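Local coordinates for protein OBCA, Oxalate Biosynthetic Component A (Burkholderia glumae, PDB 4NNB) that belongs to the oxalate biosynthetic component A family, combines an N-terminal domain with a TIM-barrel-type domain, and holds a magnesium ion and an oxaloacetate ion, at residues 258-261 with 262-266; 336-340 with 341-345; 363-366 with 367-370; 517-520 with 521-525. One frame throughout, in Å; residues are numbered along the deposited sequence.

Interaction 1 of 4, residues 258-261 with 262-266; sequences YDAI and VPMVK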
# COMPACT_ATOMS: atom_id res chain seq x y z
N TYR A 258 -1.19 -10.76 -15.90
CA TYR A 258 -2.51 -10.25 -16.28
C TYR A 258 -3.29 -11.22 -17.17
O TYR A 258 -4.50 -11.28 -17.09
CB TYR A 258 -2.40 -8.86 -16.93
CG TYR A 258 -2.19 -7.77 -15.91
CD1 TYR A 258 -3.14 -7.54 -14.92
CD2 TYR A 258 -1.05 -6.98 -15.91
CE1 TYR A 258 -2.97 -6.55 -13.97
CE2 TYR A 258 -0.87 -5.98 -14.96
CZ TYR A 258 -1.83 -5.77 -14.00
OH TYR A 258 -1.67 -4.79 -13.05
N ASP A 259 -2.59 -11.98 -18.01
CA ASP A 259 -3.26 -12.99 -18.83
C ASP A 259 -3.97 -14.02 -17.96
O ASP A 259 -4.98 -14.60 -18.36
CB ASP A 259 -2.23 -13.71 -19.72
CG ASP A 259 -1.83 -12.89 -20.93
OD1 ASP A 259 -2.46 -11.83 -21.18
OD2 ASP A 259 -0.91 -13.33 -21.65
N ALA A 260 -3.43 -14.22 -16.76
CA ALA A 260 -4.03 -15.12 -15.78
C ALA A 260 -5.08 -14.39 -14.94
O ALA A 260 -6.22 -14.86 -14.81
CB ALA A 260 -2.95 -15.71 -14.89
N ILE A 261 -4.72 -13.22 -14.41
CA ILE A 261 -5.61 -12.49 -13.50
C ILE A 261 -6.95 -12.08 -14.12
O ILE A 261 -8.00 -12.31 -13.52
CB ILE A 261 -4.92 -11.25 -12.87
CG1 ILE A 261 -3.76 -11.70 -11.99
CG2 ILE A 261 -5.91 -10.41 -12.08
CD1 ILE A 261 -2.67 -10.64 -11.76
N VAL A 262 -6.91 -11.47 -15.30
CA VAL A 262 -8.14 -10.96 -15.90
C VAL A 262 -9.24 -12.04 -16.04
O VAL A 262 -10.35 -11.83 -15.54
CB VAL A 262 -7.89 -10.20 -17.23
CG1 VAL A 262 -9.20 -9.86 -17.89
CG2 VAL A 262 -7.05 -8.93 -16.96
N PRO A 263 -8.94 -13.19 -16.68
CA PRO A 263 -10.02 -14.18 -16.76
C PRO A 263 -10.30 -14.91 -15.43
O PRO A 263 -11.44 -15.34 -15.23
CB PRO A 263 -9.51 -15.17 -17.81
CG PRO A 263 -8.03 -15.08 -17.71
CD PRO A 263 -7.75 -13.62 -17.43
N MET A 264 -9.32 -15.04 -14.55
CA MET A 264 -9.58 -15.71 -13.27
C MET A 264 -10.55 -14.89 -12.43
O MET A 264 -11.50 -15.43 -11.85
CB MET A 264 -8.29 -16.04 -12.52
CG MET A 264 -7.48 -17.16 -13.18
SD MET A 264 -6.04 -17.70 -12.24
CE MET A 264 -5.39 -16.15 -11.72
N VAL A 265 -10.35 -13.58 -12.42
CA VAL A 265 -11.29 -12.68 -11.73
C VAL A 265 -12.67 -12.74 -12.37
O VAL A 265 -13.68 -12.91 -11.68
CB VAL A 265 -10.77 -11.22 -11.72
CG1 VAL A 265 -11.86 -10.26 -11.27
CG2 VAL A 265 -9.58 -11.10 -10.81
N LYS A 266 -12.70 -12.59 -13.69
CA LYS A 266 -13.96 -12.52 -14.41
C LYS A 266 -14.78 -13.81 -14.35
O LYS A 266 -16.01 -13.78 -14.44
CB LYS A 266 -13.71 -12.12 -15.87
CG LYS A 266 -13.26 -10.67 -16.04
CD LYS A 266 -14.41 -9.71 -15.87
CE LYS A 266 -13.96 -8.28 -16.12
NZ LYS A 266 -15.11 -7.51 -16.59
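Met-264 carries CG anti to its own carbonyl carbon (chi1 -71°), and a bend at chi3 of -43° folds the thioether back along the helix toward Ala-260. Its methyl CE thereby comes to 4.0 Å from Ala-260 CB, while CG runs close beside the Ala-260 carbonyl oxygen. One residue along, Ile-261 and Val-265 point the same way and lie side by side, CG2 against CG2 at 3.9 Å.

Beneath these side chains the helix keeps most of its i to i+4 bonds. Val-262 N donates to Tyr-258 O at 3.0 Å, and Val-265 N reaches Ile-261 O at 2.9 Å with a nearly straight N-H...O angle of 171°. Met-264 N meets Ala-260 O at 3.1 Å. The interruption is Pro-263: its nitrogen carries no hydrogen, and its CD instead sits 3.1 Å from Asp-259 O, so the helix is kinked there.

Helix 255-268 packs Ile-261 and Met-264 against helix 205-217, and Tyr-258, Ile-261 and Val-262 against the parallel barrel strands 222-229 and 273-276. Asp-259 turns away to a salt bridge with Lys-297. Across the contact the side chains therefore meet through carbon alone, the directional hold comes from the main chain, and Asp-259 O receives a proline methylene where a regular turn would supply an N-H.

Interaction 2 of 4, residues 336-340 with 341-345; sequences DHFER and VGTRP
The C-terminal end of helix 328-341 turns here into barrel strand 344-349, and Val-341, Thr-343 and Pro-345 fold back on the last helical turn. Val-341 N donates to His-337 O at 3.0 Å, the final regular bond. Gly-342, at positive phi (81°), reverses the chain, and Phe-338 O then accepts Thr-343 N at 3.1 Å and, weakly, Gly-342 N.

Val-341 CG1 lies over a face of the His-337 imidazole, 4.0 Å from the ring centroid and 26° off the normal, a CH-pi contact. The same methyl sits over one face of the Arg-340 guanidinium, 4.0 Å from CZ, so one methyl meets two flat polar groups, from directions roughly at right angles. The imidazole gets there because His-337 CG is anti to the backbone N (chi1 -179°). On the other flank Phe-338 CD2 meets Pro-345 CB at 3.8 Å, with Pro-345 N in the ring plane at the edge.

His-337 NE2 is bonded to Leu-296 O and Thr-343 OG1 to Pro-306 O, both in loops. Phe-338 and Thr-343 rest on Ala-309, and Pro-345 on Leu-311, of the adjoining parallel strand 308-311, while the guanidinium of Arg-344 is held by Phe-523 O, through NH2, and by Pro-372 O, just before strand 373-378.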
# COMPACT_ATOMS: atom_id res chain seq x y z
N ASP A 336 -4.38 7.42 -27.76
CA ASP A 336 -4.78 6.76 -29.01
C ASP A 336 -5.19 5.32 -28.71
O ASP A 336 -6.19 4.82 -29.22
CB ASP A 336 -3.61 6.72 -30.00
CG ASP A 336 -3.59 7.92 -30.92
OD1 ASP A 336 -4.46 8.80 -30.76
OD2 ASP A 336 -2.69 7.98 -31.81
N HIS A 337 -4.40 4.65 -27.89
CA HIS A 337 -4.66 3.26 -27.58
C HIS A 337 -5.90 3.05 -26.70
O HIS A 337 -6.75 2.20 -27.01
CB HIS A 337 -3.45 2.62 -26.93
CG HIS A 337 -3.63 1.18 -26.61
ND1 HIS A 337 -3.22 0.18 -27.46
CD2 HIS A 337 -4.20 0.57 -25.55
CE1 HIS A 337 -3.51 -0.99 -26.92
NE2 HIS A 337 -4.11 -0.78 -25.76
N PHE A 338 -6.01 3.80 -25.61
CA PHE A 338 -7.18 3.70 -24.73
C PHE A 338 -8.44 3.90 -25.57
O PHE A 338 -9.41 3.13 -25.47
CB PHE A 338 -7.14 4.76 -23.62
CG PHE A 338 -6.19 4.46 -22.47
CD1 PHE A 338 -4.85 4.14 -22.69
CD2 PHE A 338 -6.62 4.57 -21.15
CE1 PHE A 338 -3.98 3.92 -21.63
CE2 PHE A 338 -5.75 4.35 -20.08
CZ PHE A 338 -4.42 4.02 -20.33
N GLU A 339 -8.43 4.94 -26.41
CA GLU A 339 -9.60 5.25 -27.23
C GLU A 339 -9.94 4.07 -28.14
O GLU A 339 -11.09 3.66 -28.23
CB GLU A 339 -9.35 6.54 -28.04
CG GLU A 339 -10.59 7.12 -28.72
CD GLU A 339 -10.31 8.40 -29.48
OE1 GLU A 339 -9.38 9.14 -29.11
OE2 GLU A 339 -11.03 8.68 -30.46
N ARG A 340 -8.92 3.50 -28.78
CA ARG A 340 -9.11 2.38 -29.69
C ARG A 340 -9.69 1.11 -29.03
O ARG A 340 -10.61 0.50 -29.57
CB ARG A 340 -7.80 2.03 -30.42
CG ARG A 340 -7.97 0.91 -31.44
CD ARG A 340 -6.72 0.65 -32.26
NE ARG A 340 -5.63 0.04 -31.50
CZ ARG A 340 -5.60 -1.24 -31.11
NH1 ARG A 340 -4.55 -1.70 -30.42
NH2 ARG A 340 -6.61 -2.06 -31.38
N VAL A 341 -9.16 0.71 -27.88
CA VAL A 341 -9.62 -0.54 -27.26
C VAL A 341 -10.81 -0.36 -26.33
O VAL A 341 -11.37 -1.34 -25.86
CB VAL A 341 -8.49 -1.29 -26.54
CG1 VAL A 341 -7.33 -1.51 -27.48
CG2 VAL A 341 -8.03 -0.51 -25.29
N GLY A 342 -11.19 0.89 -26.06
CA GLY A 342 -12.33 1.15 -25.19
C GLY A 342 -12.03 1.08 -23.69
O GLY A 342 -12.91 0.73 -22.89
N THR A 343 -10.80 1.42 -23.30
CA THR A 343 -10.45 1.49 -21.88
C THR A 343 -10.60 2.93 -21.40
O THR A 343 -10.15 3.87 -22.06
CB THR A 343 -9.01 1.00 -21.65
OG1 THR A 343 -8.95 -0.39 -21.98
CG2 THR A 343 -8.57 1.19 -20.18
N ARG A 344 -11.27 3.12 -20.27
CA ARG A 344 -11.46 4.46 -19.73
C ARG A 344 -10.25 4.84 -18.86
O ARG A 344 -9.91 4.12 -17.91
CB ARG A 344 -12.77 4.54 -18.94
CG ARG A 344 -13.09 5.90 -18.29
CD ARG A 344 -13.76 6.86 -19.28
NE ARG A 344 -14.86 6.21 -19.98
CZ ARG A 344 -16.11 6.12 -19.52
NH1 ARG A 344 -16.44 6.68 -18.37
NH2 ARG A 344 -17.03 5.48 -20.22
N PRO A 345 -9.59 5.97 -19.17
CA PRO A 345 -8.47 6.31 -18.29
C PRO A 345 -8.97 6.76 -16.92
O PRO A 345 -10.03 7.37 -16.78
CB PRO A 345 -7.74 7.46 -19.02
CG PRO A 345 -8.65 7.91 -20.11
CD PRO A 345 -9.67 6.83 -20.37

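Interaction 3 of 4, residues 363-366 with 367-370; sequences RDRL and LRTG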
# COMPACT_ATOMS: atom_id res chain seq x y z
N ARG A 363 -7.36 18.03 -22.50
CA ARG A 363 -8.79 18.02 -22.18
C ARG A 363 -9.62 17.35 -23.26
O ARG A 363 -10.47 16.50 -22.96
CB ARG A 363 -9.30 19.44 -21.90
CG ARG A 363 -10.80 19.54 -21.74
CD ARG A 363 -11.21 20.94 -21.29
NE ARG A 363 -12.63 21.00 -20.93
CZ ARG A 363 -13.61 21.25 -21.80
NH1 ARG A 363 -13.33 21.45 -23.08
NH2 ARG A 363 -14.87 21.29 -21.37
N ASP A 364 -9.38 17.69 -24.52
CA ASP A 364 -10.17 17.10 -25.60
C ASP A 364 -9.93 15.59 -25.72
O ASP A 364 -10.86 14.84 -26.02
CB ASP A 364 -9.89 17.79 -26.95
CG ASP A 364 -10.54 19.16 -27.06
OD1 ASP A 364 -11.30 19.55 -26.14
OD2 ASP A 364 -10.30 19.84 -28.07
N ARG A 365 -8.69 15.15 -25.49
CA ARG A 365 -8.37 13.72 -25.54
C ARG A 365 -9.09 12.96 -24.42
O ARG A 365 -9.57 11.85 -24.63
CB ARG A 365 -6.85 13.48 -25.45
CG ARG A 365 -6.11 13.58 -26.81
CD ARG A 365 -4.60 13.56 -26.60
NE ARG A 365 -3.82 13.41 -27.84
CZ ARG A 365 -3.46 14.42 -28.62
NH1 ARG A 365 -3.80 15.67 -28.32
NH2 ARG A 365 -2.75 14.19 -29.71
N LEU A 366 -9.17 13.57 -23.24
CA LEU A 366 -9.89 12.97 -22.12
C LEU A 366 -11.38 12.91 -22.40
O LEU A 366 -12.07 11.97 -21.99
CB LEU A 366 -9.62 13.76 -20.83
CG LEU A 366 -8.27 13.44 -20.18
CD1 LEU A 366 -7.89 14.51 -19.19
CD2 LEU A 366 -8.31 12.07 -19.51
N LEU A 367 -11.90 13.90 -23.12
CA LEU A 367 -13.32 13.87 -23.46
C LEU A 367 -13.57 12.74 -24.45
O LEU A 367 -14.56 12.02 -24.35
CB LEU A 367 -13.78 15.20 -24.04
CG LEU A 367 -13.84 16.37 -23.05
CD1 LEU A 367 -14.33 17.63 -23.76
CD2 LEU A 367 -14.73 16.04 -21.87
N ARG A 368 -12.64 12.58 -25.39
CA ARG A 368 -12.73 11.53 -26.39
C ARG A 368 -12.73 10.11 -25.83
O ARG A 368 -13.29 9.21 -26.45
CB ARG A 368 -11.59 11.68 -27.40
CG ARG A 368 -12.08 11.86 -28.82
CD ARG A 368 -11.27 12.88 -29.56
NE ARG A 368 -9.90 12.46 -29.85
CZ ARG A 368 -8.88 13.31 -29.96
NH1 ARG A 368 -9.09 14.61 -29.79
NH2 ARG A 368 -7.66 12.87 -30.24
N THR A 369 -12.08 9.90 -24.69
CA THR A 369 -12.00 8.54 -24.14
C THR A 369 -13.23 8.18 -23.33
O THR A 369 -13.30 7.08 -22.77
CB THR A 369 -10.70 8.29 -23.32
OG1 THR A 369 -10.48 9.37 -22.41
CG2 THR A 369 -9.49 8.14 -24.23
N GLY A 370 -14.19 9.10 -23.24
CA GLY A 370 -15.50 8.81 -22.66
C GLY A 370 -15.86 9.51 -21.35
O GLY A 370 -15.01 9.75 -20.49
O HOH W 1 -12.11 9.93 -20.50
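Helix 363-368 runs regularly through Leu-367 N to Arg-363 O (3.0 Å) and Arg-368 N to Asp-364 O (2.9 Å), then loosens as Thr-369 N bonds weakly to both Arg-365 O and Leu-366 O. Arg-363 holds its chain extended, and one face of its guanidinium takes the methyl CD1 of Leu-367, which lies 4.0 Å from NH1. The polar end is held elsewhere, since NE donates to Ser-440 O.

Arg-365 and Arg-368 lie side by side and point the same way, their guanidinium planes 48° apart. Arg-368 bends at chi2 and chi3 (140° and 69°), which brings its guanidinium over the aliphatic part of Arg-365, with NH2 3.8 Å from CG. The two charges are shared out to different acids: Arg-365 NH2 forms a salt bridge with Asp-332, whereas Arg-368 NE has a long, weak ion pair with Glu-339.

The segments form the C-terminal end of a helix on the outside of the TIM-barrel-type domain, just ahead of strand 373-378. Gly-370, at positive phi, takes the chain off the helix. A water is bound at this exit: it donates to Leu-366 O and to Gly-370 O (2.9 Å) and accepts from Thr-369 OG1 (2.6 Å). Leu-366 and Thr-369 face inward, packing on Phe-335 of helix 328-341 and on Val-347 and Pro-345 of strand 344-349.

Interaction 4 of 4, residues 517-520 with 521-525; sequences AQVR and DMFGL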
# COMPACT_ATOMS: atom_id res chain seq x y z
N ALA A 517 -21.81 -3.49 -10.59
CA ALA A 517 -22.79 -3.46 -11.67
C ALA A 517 -23.31 -2.06 -11.89
O ALA A 517 -23.54 -1.65 -13.02
CB ALA A 517 -23.94 -4.44 -11.39
N GLN A 518 -23.50 -1.31 -10.81
CA GLN A 518 -24.02 0.04 -10.92
C GLN A 518 -23.01 1.03 -11.50
O GLN A 518 -23.36 1.90 -12.29
CB GLN A 518 -24.48 0.55 -9.56
CG GLN A 518 -25.69 -0.18 -8.99
CD GLN A 518 -25.97 0.26 -7.58
OE1 GLN A 518 -25.20 -0.02 -6.66
NE2 GLN A 518 -27.07 0.99 -7.40
N VAL A 519 -21.75 0.91 -11.07
CA VAL A 519 -20.71 1.81 -11.56
C VAL A 519 -20.51 1.59 -13.06
O VAL A 519 -20.42 2.56 -13.81
CB VAL A 519 -19.37 1.66 -10.76
CG1 VAL A 519 -18.21 2.43 -11.45
CG2 VAL A 519 -19.55 2.16 -9.35
N ARG A 520 -20.48 0.32 -13.50
CA ARG A 520 -20.34 -0.02 -14.91
C ARG A 520 -21.43 0.64 -15.71
O ARG A 520 -21.19 1.22 -16.77
CB ARG A 520 -20.50 -1.52 -15.16
CG ARG A 520 -19.58 -2.41 -14.41
CD ARG A 520 -19.75 -3.84 -14.90
NE ARG A 520 -19.28 -3.93 -16.27
CZ ARG A 520 -18.07 -4.37 -16.60
NH1 ARG A 520 -17.24 -4.80 -15.65
NH2 ARG A 520 -17.71 -4.42 -17.87
N ASP A 521 -22.66 0.51 -15.23
CA ASP A 521 -23.78 1.03 -15.98
C ASP A 521 -23.76 2.55 -16.03
O ASP A 521 -23.87 3.15 -17.10
CB ASP A 521 -25.11 0.54 -15.41
CG ASP A 521 -26.27 1.07 -16.19
OD1 ASP A 521 -26.46 0.61 -17.34
OD2 ASP A 521 -26.96 1.98 -15.69
N MET A 522 -23.58 3.17 -14.87
CA MET A 522 -23.64 4.62 -14.80
C MET A 522 -22.44 5.34 -15.43
O MET A 522 -22.55 6.48 -15.85
CB MET A 522 -23.82 5.06 -13.35
CG MET A 522 -25.20 4.75 -12.79
SD MET A 522 -25.22 4.41 -11.01
CE MET A 522 -24.77 5.99 -10.32
N PHE A 523 -21.29 4.67 -15.51
CA PHE A 523 -20.11 5.34 -16.06
C PHE A 523 -19.90 4.94 -17.52
O PHE A 523 -18.94 5.39 -18.16
CB PHE A 523 -18.85 5.02 -15.23
CG PHE A 523 -18.90 5.54 -13.80
CD1 PHE A 523 -20.07 6.08 -13.26
CD2 PHE A 523 -17.77 5.49 -13.01
CE1 PHE A 523 -20.11 6.55 -11.95
CE2 PHE A 523 -17.79 5.97 -11.71
CZ PHE A 523 -18.97 6.49 -11.17
N GLY A 524 -20.80 4.11 -18.05
CA GLY A 524 -20.68 3.58 -19.40
C GLY A 524 -19.39 2.82 -19.70
O GLY A 524 -18.79 3.01 -20.76
N LEU A 525 -18.98 1.94 -18.79
CA LEU A 525 -17.70 1.24 -18.93
C LEU A 525 -17.83 -0.13 -19.61
O LEU A 525 -18.90 -0.74 -19.59
CB LEU A 525 -17.05 1.05 -17.55
CG LEU A 525 -16.87 2.28 -16.66
CD1 LEU A 525 -16.47 1.87 -15.23
CD2 LEU A 525 -15.84 3.24 -17.26
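Segments 517-520 and 521-525 form the closing turns of helix 516-523 and its exit through a Schellman motif. Met-522 N donates to Gln-518 O (2.9 Å) and Phe-523 N to Val-519 O (2.8 Å). Gly-524 then takes positive phi (57°), and Leu-525 N returns to Arg-520 O at 3.1 Å, lying in the carbonyl plane on a lone pair.

Val-519 and Phe-523, one turn apart, carry the side-chain contact. Val-519 CG1, anti to the backbone N (chi1 170°), sits over one face of the phenyl ring, 3.8 Å from its centroid and 27° off the normal, displaced toward the CD2-CE2 rim. The same methyl also touches Leu-525 CD1 at 4.2 Å, so one valine branch meets residues on both sides of the glycine. On the outer surface Met-522 bends its thioether back along Gln-518, with SD 3.4 Å from Gln-518 O.

Phe-523 also meets Tyr-7 edge-to-face, and Val-519 and Leu-525 rest on Ile-273 of strand 273-276. Arg-520 NH1 binds Glu-307 and Ala-271 O. The side chains thus cohere through CH-pi and apolar contacts, while the main-chain bond from Leu-525 fixes how the tail leaves the helix.

Overall arrangement
From the N terminus the four contacts follow in series, none nested or crossing, and each joins consecutive residues, so none closes a long loop. Interaction 1 lies within a helix, and interactions 2, 3 and 4 cover helix ends. Interactions 2 and 3, centres 10 Å apart, meet directly: Pro-345 CG lies 3.3 Å from Thr-369 OG1. Arg-344 NH2 joins interaction 2 to interaction 4 through Phe-523 O, bringing the C-terminal tail against strand 344-349. Interaction 4 also meets interaction 1, where Lys-266 and Arg-520 converge on the carboxylate of Glu-307. Together they tie helices 255-268, 328-341, 363-368 and 516-523 to neighbouring barrel strands.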